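Local coordinates for protein imidazolonepropionase (Unidentified, PDB 2Q09) that catalyses the hydrolytic ring opening of imidazolone-5-propanoate to N-formimidoyl-L-glutamate, the third step of histidine degradation, at residues Arg7-Val12 with His30-His35; Leu26-Ala31 with Pro44-Lys49; Thr107-Arg112 with Val179-Arg184; Thr136-Lys141 with Leu165-Lys170; Ser142-Thr147 with Ala175-Pro180. All coordinates share one frame; numbering follows the deposited sequence.

Contact 1 (Arg7-Val12 with His30-His35); sequences RVWLNV and HALGVH
The backbone N of Trp9 donates to Leu32 O at 2.7 Å, and the bond is nearly straight, with 170° at the hydrogen. Leu32 N returns a bond to Trp9 O, so this is a hydrogen-bonded pair of two antiparallel strands. Val34 N adds a bond to Arg7 O. At the other end Val12 and His30 exchange a second pair of backbone bonds. Between the two pairs the register slips by one residue. Asn11 and Val12 both face His30, which makes a G1 beta bulge, with Asn11 at positive phi (51°). The side-chain amide of Asn11, through ND2, is bonded to Asp58.

Trp9, Leu32, Val34 and Arg7 lie on one face of the sheet. The edge of the indole meets Leu32 O, with Trp9 CE3 3.5 Å from it. Trp9 CZ3 reaches Val34 CG1 at 3.7 Å. The Val34 chi1 of -53° sets CG2 between its backbone N and carbonyl carbon, where it touches Arg7 CB at 3.6 Å. The extended Arg7 chain runs past this methyl, which touches CG and CD and lies at the guanidinium edge. Phe375 packs edge-to-face on Trp9. On the other face Val8 CG2 rests on Gly33 CA at 4.0 Å; a beta carbon at Gly33 would sit tightly against that methyl. Five backbone bonds tie the two segments, and an apolar layer of Trp9, Leu32 and Val34 packs on Phe375 of strand 375-378.

Contact 2 (Leu26-Ala31 with Pro44-Lys49); sequences LLEPHA and PMQDLK
Glu28 reaches across to Pro44 and Gln46. From CB the chain runs extended, with CG set between the backbone N and the carbonyl carbon (chi1 60°). Glu28 CD then lies 3.9 Å from Pro44 CB. At the tip, Glu28 OE1 takes a bond of 2.7 Å from Gln46 NE2 on its syn lone pair, and Glu28 OE2 lies 4.0 Å from Pro44 CB. The carboxylate and amide planes are turned 61° apart. A water also donates to Glu28 OE1 and to Pro29 O, and accepts a weak bond from Gln46 N.

Behind these polar groups, Pro44 CA sits over the centre of one face of the His30 ring, 3.6 Å from the centroid, a CH-pi contact. His30 ND1 donates to Glu28 O at 2.6 Å, which helps to fix the ring's rotation. Met45 N donates to Pro29 O. The bent selenomethionine chain brings Met45 SE to Ala31 CB at 3.8 Å, and Leu48 CD1 meets the same methyl. His30 and Pro44 form the non-hydrogen-bonded antiparallel pair at the open end of the hairpin of strands 30-35 and 38-44.

Contact 3 (Thr107-Arg112 with Val179-Arg184); sequences TVRATR and VPPEYR
Arg112 grips Glu182 in a two-pronged, end-on salt bridge that ties helix 104-113 to the loop after strand 168-176, on the surface of the amidohydrolase TIM barrel. Arg112 NH1 meets Glu182 OE2 at 2.9 Å, and Arg112 NH2 meets Glu182 OE1 at 3.0 Å. Both oxygens are approached on their syn sides and both bonds lie near the guanidinium plane. The carboxylate is turned 34° from that plane. The arginine is extended from CG to NE, while the glutamate chain bends at chi2 (79°) to bring its carboxylate round.

The same guanidinium also donates to the backbone, through NE to Gly145 O and NH2 to Leu146 O. An alanine in place of Arg112 would remove the guanidinium and would probably leave Glu182 without this mate and the two carbonyls without these donors.

The rest is packing on prolines. Arg112 NH2 lies 3.5 Å from Pro180 CB, which sits at the edge of the guanidinium. Pro181 touches both arginines: its CD is 4.2 Å from Arg112 NH2, and its CG is 3.8 Å from Arg109 NH2.

Contact 4 (Thr136-Lys141 with Leu165-Lys170); sequences TTVEIK and LPIRVK
Val138 and Ile167 cross at about a right angle, with Val138 CG1 pressed against Ile167 CD1 at 3.4 Å, closer than usual carbon packing. Ile167 CG1 is anti to the backbone N (chi1 -160°), and the chain then bends to lay CD1 over the Thr136-Val138 backbone. Ile167 CD1 is 3.2 Å from Thr136 O. Val169 stands beside this pair on the same face of the sheet as Val138. Its two methyls divide the work: Val169 CG2 faces Val138 CG1 at 4.1 Å, and Val169 CG1 faces Ile140 CD1 at 4.0 Å.

The other face carries Thr137, Glu139, Arg168 and Lys170. Thr137 OG1 lies against the aliphatic part of Arg168, 3.5 Å from Arg168 CD. The arginine's charged end leads away to Asp374. Glu139 turns its carboxylate along its own strand, where Glu139 OE2 takes a bond of 2.7 Å from Lys141 NZ on its syn lone pair.

Four backbone bonds join the parallel strands 135-141 and 168-176, neighbours in the TIM barrel and linked through helix 148-164 as a beta-alpha-beta unit. Ile140 N donates to Lys170 O at 2.9 Å. The side chain of Glu139 is about 7 Å from the iron ion. Lys141, Lys240 and Thr172 all grip its OE2, which holds the carboxylate in place beside His72, a ligand of that ion.

Contact 5 (Ser142-Thr147 with Ala175-Pro180); sequences SGYGLT and AAHAVP. With DI6 (3-[(4S)-2,5-dioxoimidazolidin-4-yl]propanoic acid), chain C.
Leu146 packs over Ala175-Pro180, with Leu146 CB 3.7 Å from Pro180 CB. Its methyls continue the contact: Leu146 CD2 lies 3.3 Å from Ala175 O, and Leu146 CD1 meets Ala178 CB. His177 CG is anti to the backbone N (chi1 -163°), which places the ring beside Gly143. There His177 ND1 donates to Gly143 O at 3.2 Å, from above the carbonyl plane. Gly143 has a positive phi (100°), and a beta carbon there would press on His177 ND1.

These loops follow neighbouring strands at the C-terminal end of the TIM barrel, where amidohydrolases have their active site. The inhibitor's N4 donates to His177 NE2 at 2.7 Å, and Tyr144 OH donates to its carboxylate O9, also at 2.7 Å. The Tyr144 and His177 rings meet obliquely, planes 50° apart. A leucine in place of His177 would probably leave inhibitor N4 without its acceptor and Gly143 O without this donor. Arg81, Gln245 and Thr322 also hold the inhibitor by hydrogen bonds.

How the contacts relate
Contacts 1, 4 and 5 are buried; contact 2 is partly buried, and contact 3 lies on the surface. Contacts 1 and 2 share His30 and Ala31 on strand 30-35, in the small sheet apart from the barrel, and touch where Met45 packs on Leu10. Contacts 4 and 5 both use strand 168-176: one near its start, the other at its end by the inhibitor. Contact 3 adjoins contact 5, sharing Val179 and Pro180, with Arg112 joining them. Chemistry follows place. Antiparallel pairing marks contact 1 and parallel pairing contact 4. Contact 2 combines a CH-pi contact with amide and water bonds. Contact 3 relies on a salt bridge, and contact 5 adds ligand bonds.

Contact 1 (Arg7-Val12 with His30-His35)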
# COMPACT_ATOMS: atom_id res chain seq x y z
N ARG A 7 12.87 10.98 24.24
CA ARG A 7 13.84 10.08 23.64
C ARG A 7 14.69 10.79 22.60
O ARG A 7 14.22 11.68 21.90
CB ARG A 7 13.09 8.90 23.00
CG ARG A 7 11.84 8.48 23.80
CD ARG A 7 11.18 7.22 23.25
NE ARG A 7 10.09 6.77 24.11
CZ ARG A 7 8.93 7.40 24.27
NH1 ARG A 7 8.70 8.53 23.61
NH2 ARG A 7 8.01 6.92 25.09
N VAL A 8 15.96 10.40 22.51
CA VAL A 8 16.87 11.01 21.55
C VAL A 8 17.82 10.01 20.92
O VAL A 8 18.41 9.17 21.61
CB VAL A 8 17.72 12.14 22.20
CG1 VAL A 8 18.78 12.63 21.21
CG2 VAL A 8 16.84 13.29 22.63
N TRP A 9 17.93 10.08 19.60
CA TRP A 9 18.82 9.22 18.84
C TRP A 9 19.99 10.09 18.39
O TRP A 9 19.82 11.00 17.58
CB TRP A 9 18.08 8.66 17.61
CG TRP A 9 17.20 7.51 17.95
CD1 TRP A 9 17.49 6.18 17.80
CD2 TRP A 9 15.92 7.57 18.58
NE1 TRP A 9 16.47 5.41 18.30
CE2 TRP A 9 15.49 6.24 18.79
CE3 TRP A 9 15.09 8.62 19.00
CZ2 TRP A 9 14.27 5.93 19.39
CZ3 TRP A 9 13.87 8.31 19.60
CH2 TRP A 9 13.48 6.98 19.79
N LEU A 10 21.16 9.82 18.94
CA LEU A 10 22.35 10.59 18.60
C LEU A 10 23.11 10.02 17.42
O LEU A 10 23.08 8.81 17.16
CB LEU A 10 23.29 10.68 19.81
CG LEU A 10 22.81 11.44 21.04
CD1 LEU A 10 23.79 11.23 22.18
CD2 LEU A 10 22.67 12.92 20.72
N ASN A 11 23.81 10.90 16.71
CA ASN A 11 24.62 10.53 15.57
C ASN A 11 23.93 9.68 14.51
O ASN A 11 24.40 8.60 14.18
CB ASN A 11 25.90 9.83 16.04
CG ASN A 11 26.75 10.72 16.93
OD1 ASN A 11 27.08 11.84 16.57
ND2 ASN A 11 27.10 10.22 18.11
N VAL A 12 22.82 10.18 13.98
CA VAL A 12 22.13 9.47 12.91
C VAL A 12 22.39 10.23 11.61
O VAL A 12 22.45 11.46 11.61
CB VAL A 12 20.60 9.42 13.13
CG1 VAL A 12 20.27 8.53 14.32
CG2 VAL A 12 20.05 10.82 13.33
N HIS A 30 22.99 13.95 12.50
CA HIS A 30 22.09 14.75 13.31
C HIS A 30 21.70 14.02 14.59
O HIS A 30 22.09 12.88 14.82
CB HIS A 30 20.79 15.06 12.55
CG HIS A 30 20.87 16.25 11.66
ND1 HIS A 30 21.80 16.38 10.65
CD2 HIS A 30 20.12 17.38 11.62
CE1 HIS A 30 21.61 17.52 10.02
NE2 HIS A 30 20.60 18.15 10.59
N ALA A 31 20.90 14.71 15.39
CA ALA A 31 20.36 14.17 16.63
C ALA A 31 18.86 14.24 16.41
O ALA A 31 18.34 15.28 16.03
CB ALA A 31 20.77 15.05 17.82
N LEU A 32 18.17 13.13 16.63
CA LEU A 32 16.72 13.10 16.43
C LEU A 32 16.02 12.87 17.76
O LEU A 32 16.21 11.84 18.40
CB LEU A 32 16.34 12.01 15.42
CG LEU A 32 14.90 11.98 14.91
CD1 LEU A 32 14.78 10.99 13.77
CD2 LEU A 32 13.95 11.60 16.04
N GLY A 33 15.21 13.84 18.18
CA GLY A 33 14.49 13.73 19.43
C GLY A 33 13.00 13.62 19.20
O GLY A 33 12.46 14.25 18.29
N VAL A 34 12.32 12.81 20.00
CA VAL A 34 10.89 12.66 19.82
C VAL A 34 10.11 13.11 21.05
O VAL A 34 10.59 13.02 22.18
CB VAL A 34 10.52 11.19 19.50
CG1 VAL A 34 11.34 10.70 18.31
CG2 VAL A 34 10.74 10.30 20.70
N HIS A 35 8.91 13.63 20.81
CA HIS A 35 8.06 14.07 21.90
C HIS A 35 6.62 13.73 21.56
O HIS A 35 6.10 14.17 20.54
CB HIS A 35 8.20 15.57 22.15
CG HIS A 35 7.52 16.02 23.40
ND1 HIS A 35 7.86 15.53 24.65
CD2 HIS A 35 6.49 16.88 23.60
CE1 HIS A 35 7.06 16.07 25.55
NE2 HIS A 35 6.22 16.89 24.94

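Contact 2 (Leu26-Ala31 with Pro44-Lys49)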
# COMPACT_ATOMS: atom_id res chain seq x y z
N LEU A 26 19.47 13.57 2.03
CA LEU A 26 20.47 13.13 3.01
C LEU A 26 21.17 14.34 3.62
O LEU A 26 21.49 15.30 2.91
CB LEU A 26 21.52 12.24 2.35
CG LEU A 26 21.29 10.72 2.28
CD1 LEU A 26 22.32 10.10 1.36
CD2 LEU A 26 21.39 10.12 3.69
N LEU A 27 21.41 14.28 4.93
CA LEU A 27 22.08 15.37 5.64
C LEU A 27 23.26 14.83 6.45
O LEU A 27 23.45 13.61 6.56
CB LEU A 27 21.11 16.04 6.61
CG LEU A 27 19.73 16.48 6.11
CD1 LEU A 27 18.91 16.95 7.29
CD2 LEU A 27 19.86 17.59 5.07
N GLU A 28 24.05 15.76 7.00
CA GLU A 28 25.19 15.40 7.83
C GLU A 28 24.61 14.75 9.08
O GLU A 28 23.41 14.82 9.31
CB GLU A 28 25.97 16.66 8.22
CG GLU A 28 25.14 17.67 9.02
CD GLU A 28 25.89 18.95 9.32
OE1 GLU A 28 26.94 18.88 9.98
OE2 GLU A 28 25.42 20.02 8.89
N PRO A 29 25.45 14.12 9.91
CA PRO A 29 24.95 13.49 11.14
C PRO A 29 24.11 14.45 11.98
O PRO A 29 24.47 15.62 12.15
CB PRO A 29 26.23 13.06 11.84
CG PRO A 29 27.13 12.73 10.70
CD PRO A 29 26.89 13.88 9.74
N HIS A 30 22.99 13.95 12.50
CA HIS A 30 22.09 14.75 13.31
C HIS A 30 21.70 14.02 14.59
O HIS A 30 22.09 12.88 14.82
CB HIS A 30 20.79 15.06 12.55
CG HIS A 30 20.87 16.25 11.66
ND1 HIS A 30 21.80 16.38 10.65
CD2 HIS A 30 20.12 17.38 11.62
CE1 HIS A 30 21.61 17.52 10.02
NE2 HIS A 30 20.60 18.15 10.59
N ALA A 31 20.90 14.71 15.39
CA ALA A 31 20.36 14.17 16.63
C ALA A 31 18.86 14.24 16.41
O ALA A 31 18.34 15.28 16.03
CB ALA A 31 20.77 15.05 17.82
N PRO A 44 21.87 19.14 13.86
CA PRO A 44 23.17 18.61 13.43
C PRO A 44 24.05 18.35 14.65
O PRO A 44 23.99 19.09 15.63
CB PRO A 44 23.72 19.72 12.52
CG PRO A 44 22.92 20.94 12.89
CD PRO A 44 21.55 20.40 13.16
N MSE A 45 24.84 17.29 14.60
CA MSE A 45 25.70 16.94 15.72
C MSE A 45 26.77 17.98 16.04
O MSE A 45 27.20 18.10 17.18
CB MSE A 45 26.36 15.57 15.48
CG MSE A 45 25.38 14.39 15.59
SE MSE A 45 24.43 14.33 17.29
CE MSE A 45 25.92 13.70 18.37
N GLN A 46 27.21 18.74 15.04
CA GLN A 46 28.23 19.76 15.27
C GLN A 46 27.72 20.84 16.22
O GLN A 46 28.50 21.55 16.85
CB GLN A 46 28.70 20.37 13.95
CG GLN A 46 27.61 20.96 13.08
CD GLN A 46 28.16 21.74 11.90
OE1 GLN A 46 28.86 22.73 12.07
NE2 GLN A 46 27.86 21.29 10.69
N ASP A 47 26.40 20.98 16.31
CA ASP A 47 25.78 21.96 17.19
C ASP A 47 25.57 21.36 18.57
O ASP A 47 24.77 21.86 19.35
CB ASP A 47 24.41 22.40 16.64
CG ASP A 47 24.52 23.18 15.35
OD1 ASP A 47 25.51 23.00 14.62
OD2 ASP A 47 23.59 23.96 15.06
N LEU A 48 26.28 20.28 18.87
CA LEU A 48 26.15 19.62 20.16
C LEU A 48 27.47 19.03 20.64
O LEU A 48 28.33 18.67 19.84
CB LEU A 48 25.10 18.50 20.08
CG LEU A 48 23.66 18.93 19.79
CD1 LEU A 48 22.76 17.71 19.74
CD2 LEU A 48 23.19 19.90 20.86
N LYS A 49 27.64 18.93 21.95
CA LYS A 49 28.87 18.38 22.52
C LYS A 49 28.64 17.84 23.93
O LYS A 49 27.51 17.70 24.40
CB LYS A 49 29.96 19.45 22.54
O HOH W 1 27.07 17.14 12.14

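Contact 3 (Thr107-Arg112 with Val179-Arg184)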
# COMPACT_ATOMS: atom_id res chain seq x y z
N THR A 107 -10.66 -17.98 -3.91
CA THR A 107 -10.16 -17.22 -2.77
C THR A 107 -11.36 -16.66 -2.00
O THR A 107 -11.35 -16.57 -0.78
CB THR A 107 -9.25 -16.06 -3.21
OG1 THR A 107 -8.06 -16.58 -3.83
CG2 THR A 107 -8.84 -15.23 -2.00
N VAL A 108 -12.39 -16.25 -2.74
CA VAL A 108 -13.59 -15.71 -2.11
C VAL A 108 -14.28 -16.78 -1.26
O VAL A 108 -14.67 -16.54 -0.11
CB VAL A 108 -14.57 -15.18 -3.17
CG1 VAL A 108 -15.89 -14.78 -2.50
CG2 VAL A 108 -13.97 -13.98 -3.88
N ARG A 109 -14.44 -17.98 -1.81
CA ARG A 109 -15.08 -19.05 -1.06
C ARG A 109 -14.26 -19.42 0.18
O ARG A 109 -14.81 -19.60 1.27
CB ARG A 109 -15.29 -20.28 -1.95
CG ARG A 109 -16.21 -20.03 -3.14
CD ARG A 109 -16.53 -21.33 -3.85
NE ARG A 109 -17.25 -21.15 -5.11
CZ ARG A 109 -18.39 -20.49 -5.25
NH1 ARG A 109 -18.98 -19.93 -4.20
NH2 ARG A 109 -18.97 -20.40 -6.44
N ALA A 110 -12.95 -19.54 0.01
CA ALA A 110 -12.09 -19.89 1.13
C ALA A 110 -12.13 -18.80 2.21
O ALA A 110 -12.15 -19.10 3.40
CB ALA A 110 -10.65 -20.09 0.65
N THR A 111 -12.14 -17.54 1.78
CA THR A 111 -12.15 -16.44 2.74
C THR A 111 -13.51 -16.29 3.44
O THR A 111 -13.56 -15.99 4.63
CB THR A 111 -11.74 -15.11 2.05
OG1 THR A 111 -10.44 -15.26 1.48
CG2 THR A 111 -11.70 -13.96 3.06
N ARG A 112 -14.60 -16.51 2.71
CA ARG A 112 -15.93 -16.44 3.33
C ARG A 112 -16.03 -17.53 4.39
O ARG A 112 -16.55 -17.33 5.49
CB ARG A 112 -17.03 -16.70 2.32
CG ARG A 112 -17.28 -15.60 1.31
CD ARG A 112 -18.34 -16.09 0.34
NE ARG A 112 -18.86 -15.01 -0.50
CZ ARG A 112 -19.85 -15.17 -1.37
NH1 ARG A 112 -20.40 -16.37 -1.52
NH2 ARG A 112 -20.30 -14.14 -2.07
N VAL A 179 -17.99 -9.33 -9.05
CA VAL A 179 -19.40 -9.58 -8.77
C VAL A 179 -19.52 -10.97 -8.15
O VAL A 179 -19.10 -11.97 -8.75
CB VAL A 179 -20.26 -9.51 -10.06
CG1 VAL A 179 -21.68 -9.94 -9.78
CG2 VAL A 179 -20.23 -8.09 -10.62
N PRO A 180 -20.09 -11.07 -6.94
CA PRO A 180 -20.21 -12.41 -6.35
C PRO A 180 -21.13 -13.32 -7.16
O PRO A 180 -21.93 -12.84 -7.97
CB PRO A 180 -20.75 -12.11 -4.94
CG PRO A 180 -21.49 -10.83 -5.11
CD PRO A 180 -20.58 -10.04 -6.02
N PRO A 181 -21.01 -14.64 -6.96
CA PRO A 181 -21.83 -15.64 -7.67
C PRO A 181 -23.33 -15.39 -7.56
O PRO A 181 -24.07 -15.56 -8.53
CB PRO A 181 -21.43 -16.95 -6.99
CG PRO A 181 -20.00 -16.70 -6.61
CD PRO A 181 -20.06 -15.30 -6.05
N GLU A 182 -23.76 -14.98 -6.37
CA GLU A 182 -25.17 -14.73 -6.11
C GLU A 182 -25.76 -13.60 -6.95
O GLU A 182 -26.97 -13.49 -7.09
CB GLU A 182 -25.38 -14.43 -4.62
CG GLU A 182 -24.95 -15.53 -3.66
CD GLU A 182 -23.45 -15.58 -3.43
OE1 GLU A 182 -22.75 -14.59 -3.74
OE2 GLU A 182 -22.97 -16.61 -2.90
N TYR A 183 -24.90 -12.75 -7.52
CA TYR A 183 -25.35 -11.62 -8.34
C TYR A 183 -24.87 -11.75 -9.78
O TYR A 183 -24.99 -10.80 -10.56
CB TYR A 183 -24.81 -10.31 -7.78
CG TYR A 183 -25.36 -9.93 -6.43
CD1 TYR A 183 -26.44 -9.06 -6.31
CD2 TYR A 183 -24.78 -10.43 -5.27
CE1 TYR A 183 -26.93 -8.70 -5.06
CE2 TYR A 183 -25.26 -10.07 -4.02
CZ TYR A 183 -26.34 -9.21 -3.92
OH TYR A 183 -26.82 -8.85 -2.68
N ARG A 184 -24.32 -12.91 -10.13
CA ARG A 184 -23.80 -13.18 -11.46
C ARG A 184 -24.62 -12.59 -12.61
O ARG A 184 -24.06 -12.04 -13.56
CB ARG A 184 -23.67 -14.69 -11.65
CG ARG A 184 -22.88 -15.12 -12.87
CD ARG A 184 -22.93 -16.64 -13.06
NE ARG A 184 -22.36 -17.40 -11.95
CZ ARG A 184 -23.03 -17.81 -10.88
NH1 ARG A 184 -24.32 -17.54 -10.75
NH2 ARG A 184 -22.42 -18.51 -9.94

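Contact 4 (Thr136-Lys141 with Leu165-Lys170)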
# COMPACT_ATOMS: atom_id res chain seq x y z
N THR A 136 6.23 0.38 8.25
CA THR A 136 5.61 0.86 9.48
C THR A 136 4.15 1.23 9.29
O THR A 136 3.42 1.44 10.27
CB THR A 136 6.40 2.05 10.05
OG1 THR A 136 6.59 3.03 9.02
CG2 THR A 136 7.75 1.58 10.57
N THR A 137 3.72 1.33 8.04
CA THR A 137 2.32 1.62 7.71
C THR A 137 1.96 0.76 6.51
O THR A 137 2.65 0.78 5.49
CB THR A 137 2.08 3.10 7.32
OG1 THR A 137 2.32 3.94 8.45
CG2 THR A 137 0.64 3.29 6.84
N VAL A 138 0.88 -0.01 6.63
CA VAL A 138 0.45 -0.87 5.54
C VAL A 138 -1.04 -0.67 5.28
O VAL A 138 -1.82 -0.47 6.22
CB VAL A 138 0.71 -2.38 5.84
CG1 VAL A 138 -0.02 -2.80 7.12
CG2 VAL A 138 0.26 -3.24 4.68
N GLU A 139 -1.43 -0.68 4.01
CA GLU A 139 -2.83 -0.53 3.63
C GLU A 139 -3.34 -1.94 3.31
O GLU A 139 -2.68 -2.69 2.57
CB GLU A 139 -2.96 0.35 2.39
CG GLU A 139 -4.41 0.64 1.97
CD GLU A 139 -4.84 -0.14 0.73
OE1 GLU A 139 -4.22 -1.18 0.40
OE2 GLU A 139 -5.82 0.30 0.08
N ILE A 140 -4.49 -2.30 3.86
CA ILE A 140 -5.08 -3.61 3.64
C ILE A 140 -6.50 -3.47 3.12
O ILE A 140 -7.33 -2.76 3.71
CB ILE A 140 -5.07 -4.45 4.94
CG1 ILE A 140 -3.63 -4.59 5.45
CG2 ILE A 140 -5.68 -5.83 4.68
CD1 ILE A 140 -3.52 -5.32 6.79
N LYS A 141 -6.79 -4.15 2.01
CA LYS A 141 -8.12 -4.08 1.41
C LYS A 141 -8.99 -5.28 1.76
O LYS A 141 -8.49 -6.32 2.20
CB LYS A 141 -7.99 -4.02 -0.11
CG LYS A 141 -7.00 -2.97 -0.62
CD LYS A 141 -6.70 -3.18 -2.09
CE LYS A 141 -5.60 -2.23 -2.57
NZ LYS A 141 -6.00 -0.80 -2.34
N LEU A 165 -0.06 -5.71 16.44
CA LEU A 165 1.33 -5.55 16.02
C LEU A 165 1.75 -4.09 15.97
O LEU A 165 0.90 -3.20 15.82
CB LEU A 165 1.53 -6.20 14.64
CG LEU A 165 1.22 -7.70 14.52
CD1 LEU A 165 1.30 -8.13 13.07
CD2 LEU A 165 2.21 -8.49 15.36
N PRO A 166 3.06 -3.82 16.08
CA PRO A 166 3.58 -2.44 16.05
C PRO A 166 3.65 -1.93 14.61
O PRO A 166 4.74 -1.76 14.05
CB PRO A 166 4.95 -2.58 16.69
CG PRO A 166 5.41 -3.92 16.17
CD PRO A 166 4.15 -4.78 16.32
N ILE A 167 2.49 -1.66 14.03
CA ILE A 167 2.42 -1.20 12.65
C ILE A 167 1.09 -0.47 12.43
O ILE A 167 0.07 -0.87 12.98
CB ILE A 167 2.56 -2.44 11.70
CG1 ILE A 167 2.98 -2.02 10.29
CG2 ILE A 167 1.26 -3.24 11.69
CD1 ILE A 167 1.93 -1.28 9.51
N ARG A 168 1.12 0.59 11.63
CA ARG A 168 -0.10 1.35 11.35
C ARG A 168 -0.84 0.69 10.19
O ARG A 168 -0.24 0.34 9.17
CB ARG A 168 0.23 2.80 11.00
CG ARG A 168 0.94 3.57 12.10
CD ARG A 168 1.32 4.97 11.63
NE ARG A 168 2.21 5.65 12.57
CZ ARG A 168 1.80 6.28 13.67
NH1 ARG A 168 0.50 6.32 13.98
NH2 ARG A 168 2.69 6.86 14.47
N VAL A 169 -2.15 0.53 10.34
CA VAL A 169 -2.94 -0.09 9.29
C VAL A 169 -4.02 0.84 8.78
O VAL A 169 -4.76 1.43 9.56
CB VAL A 169 -3.63 -1.39 9.79
CG1 VAL A 169 -4.50 -1.98 8.69
CG2 VAL A 169 -2.58 -2.39 10.24
N LYS A 170 -4.10 0.99 7.46
CA LYS A 170 -5.13 1.80 6.85
C LYS A 170 -6.01 0.77 6.16
O LYS A 170 -5.51 -0.13 5.47
CB LYS A 170 -4.53 2.75 5.80
CG LYS A 170 -3.48 3.71 6.36
CD LYS A 170 -4.05 4.65 7.41
CE LYS A 170 -5.04 5.64 6.82
NZ LYS A 170 -5.44 6.66 7.83

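Contact 5 (Ser142-Thr147 with Ala175-Pro180)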
# COMPACT_ATOMS: atom_id res chain seq x y z
N SER A 142 -10.30 -5.11 1.59
CA SER A 142 -11.23 -6.21 1.80
C SER A 142 -11.32 -6.75 0.37
O SER A 142 -10.30 -6.82 -0.31
CB SER A 142 -12.59 -5.69 2.31
OG SER A 142 -13.17 -4.74 1.42
N GLY A 143 -12.50 -7.14 -0.10
CA GLY A 143 -12.58 -7.61 -1.47
C GLY A 143 -12.61 -9.10 -1.74
O GLY A 143 -12.77 -9.52 -2.88
N TYR A 144 -12.42 -9.92 -0.71
CA TYR A 144 -12.48 -11.37 -0.89
C TYR A 144 -13.67 -11.95 -0.13
O TYR A 144 -13.76 -13.17 0.06
CB TYR A 144 -11.17 -12.03 -0.42
CG TYR A 144 -9.99 -11.76 -1.34
CD1 TYR A 144 -10.10 -11.96 -2.72
CD2 TYR A 144 -8.76 -11.34 -0.83
CE1 TYR A 144 -9.02 -11.73 -3.57
CE2 TYR A 144 -7.67 -11.11 -1.68
CZ TYR A 144 -7.81 -11.31 -3.05
OH TYR A 144 -6.74 -11.10 -3.88
N GLY A 145 -14.57 -11.07 0.30
CA GLY A 145 -15.74 -11.50 1.04
C GLY A 145 -16.96 -11.48 0.13
O GLY A 145 -17.70 -12.46 0.04
N LEU A 146 -17.15 -10.36 -0.55
CA LEU A 146 -18.27 -10.19 -1.48
C LEU A 146 -19.67 -10.47 -0.89
O LEU A 146 -20.55 -11.02 -1.56
CB LEU A 146 -18.03 -11.02 -2.74
CG LEU A 146 -16.72 -10.66 -3.47
CD1 LEU A 146 -16.71 -11.29 -4.86
CD2 LEU A 146 -16.57 -9.15 -3.59
N THR A 147 -19.82 -10.09 0.38
CA THR A 147 -21.09 -10.17 1.12
C THR A 147 -20.88 -9.07 2.15
O THR A 147 -19.73 -8.73 2.44
CB THR A 147 -21.31 -11.51 1.87
OG1 THR A 147 -20.48 -11.54 3.04
CG2 THR A 147 -20.99 -12.70 0.97
N ALA A 175 -15.27 -3.97 -1.87
CA ALA A 175 -16.38 -4.88 -2.15
C ALA A 175 -16.59 -4.98 -3.66
O ALA A 175 -17.09 -5.98 -4.16
CB ALA A 175 -17.65 -4.38 -1.46
N ALA A 176 -16.22 -3.92 -4.37
CA ALA A 176 -16.36 -3.90 -5.83
C ALA A 176 -15.11 -4.47 -6.51
O ALA A 176 -14.59 -3.91 -7.46
CB ALA A 176 -16.62 -2.47 -6.31
N HIS A 177 -14.65 -5.61 -6.00
CA HIS A 177 -13.47 -6.29 -6.54
C HIS A 177 -13.89 -7.20 -7.69
O HIS A 177 -13.13 -7.47 -8.61
CB HIS A 177 -12.80 -7.12 -5.44
CG HIS A 177 -11.39 -7.52 -5.74
ND1 HIS A 177 -10.65 -8.30 -4.88
CD2 HIS A 177 -10.58 -7.21 -6.77
CE1 HIS A 177 -9.44 -8.46 -5.38
NE2 HIS A 177 -9.36 -7.81 -6.52
N ALA A 178 -15.14 -7.65 -7.60
CA ALA A 178 -15.73 -8.54 -8.59
C ALA A 178 -17.19 -8.74 -8.17
O ALA A 178 -17.58 -8.35 -7.07
CB ALA A 178 -15.01 -9.87 -8.60
N VAL A 179 -17.99 -9.33 -9.05
CA VAL A 179 -19.40 -9.58 -8.77
C VAL A 179 -19.52 -10.97 -8.15
O VAL A 179 -19.10 -11.97 -8.75
CB VAL A 179 -20.26 -9.51 -10.06
CG1 VAL A 179 -21.68 -9.94 -9.78
CG2 VAL A 179 -20.23 -8.09 -10.62
N PRO A 180 -20.09 -11.07 -6.94
CA PRO A 180 -20.21 -12.41 -6.35
C PRO A 180 -21.13 -13.32 -7.16
O PRO A 180 -21.93 -12.84 -7.97
CB PRO A 180 -20.75 -12.11 -4.94
CG PRO A 180 -21.49 -10.83 -5.11
CD PRO A 180 -20.58 -10.04 -6.02
N1 DI6 C . -6.19 -6.92 -9.96
C2 DI6 C . -5.29 -7.85 -9.56
O2 DI6 C . -4.26 -8.15 -10.12
C3 DI6 C . -5.84 -8.43 -8.24
N4 DI6 C . -7.11 -7.68 -8.07
C5 DI6 C . -7.22 -6.83 -9.10
O5 DI6 C . -8.15 -6.05 -9.25
C6 DI6 C . -6.07 -9.93 -8.37
C7 DI6 C . -6.62 -10.56 -7.08
C8 DI6 C . -6.86 -12.07 -7.15
O9 DI6 C . -7.00 -12.68 -6.07
O10 DI6 C . -6.92 -12.66 -8.26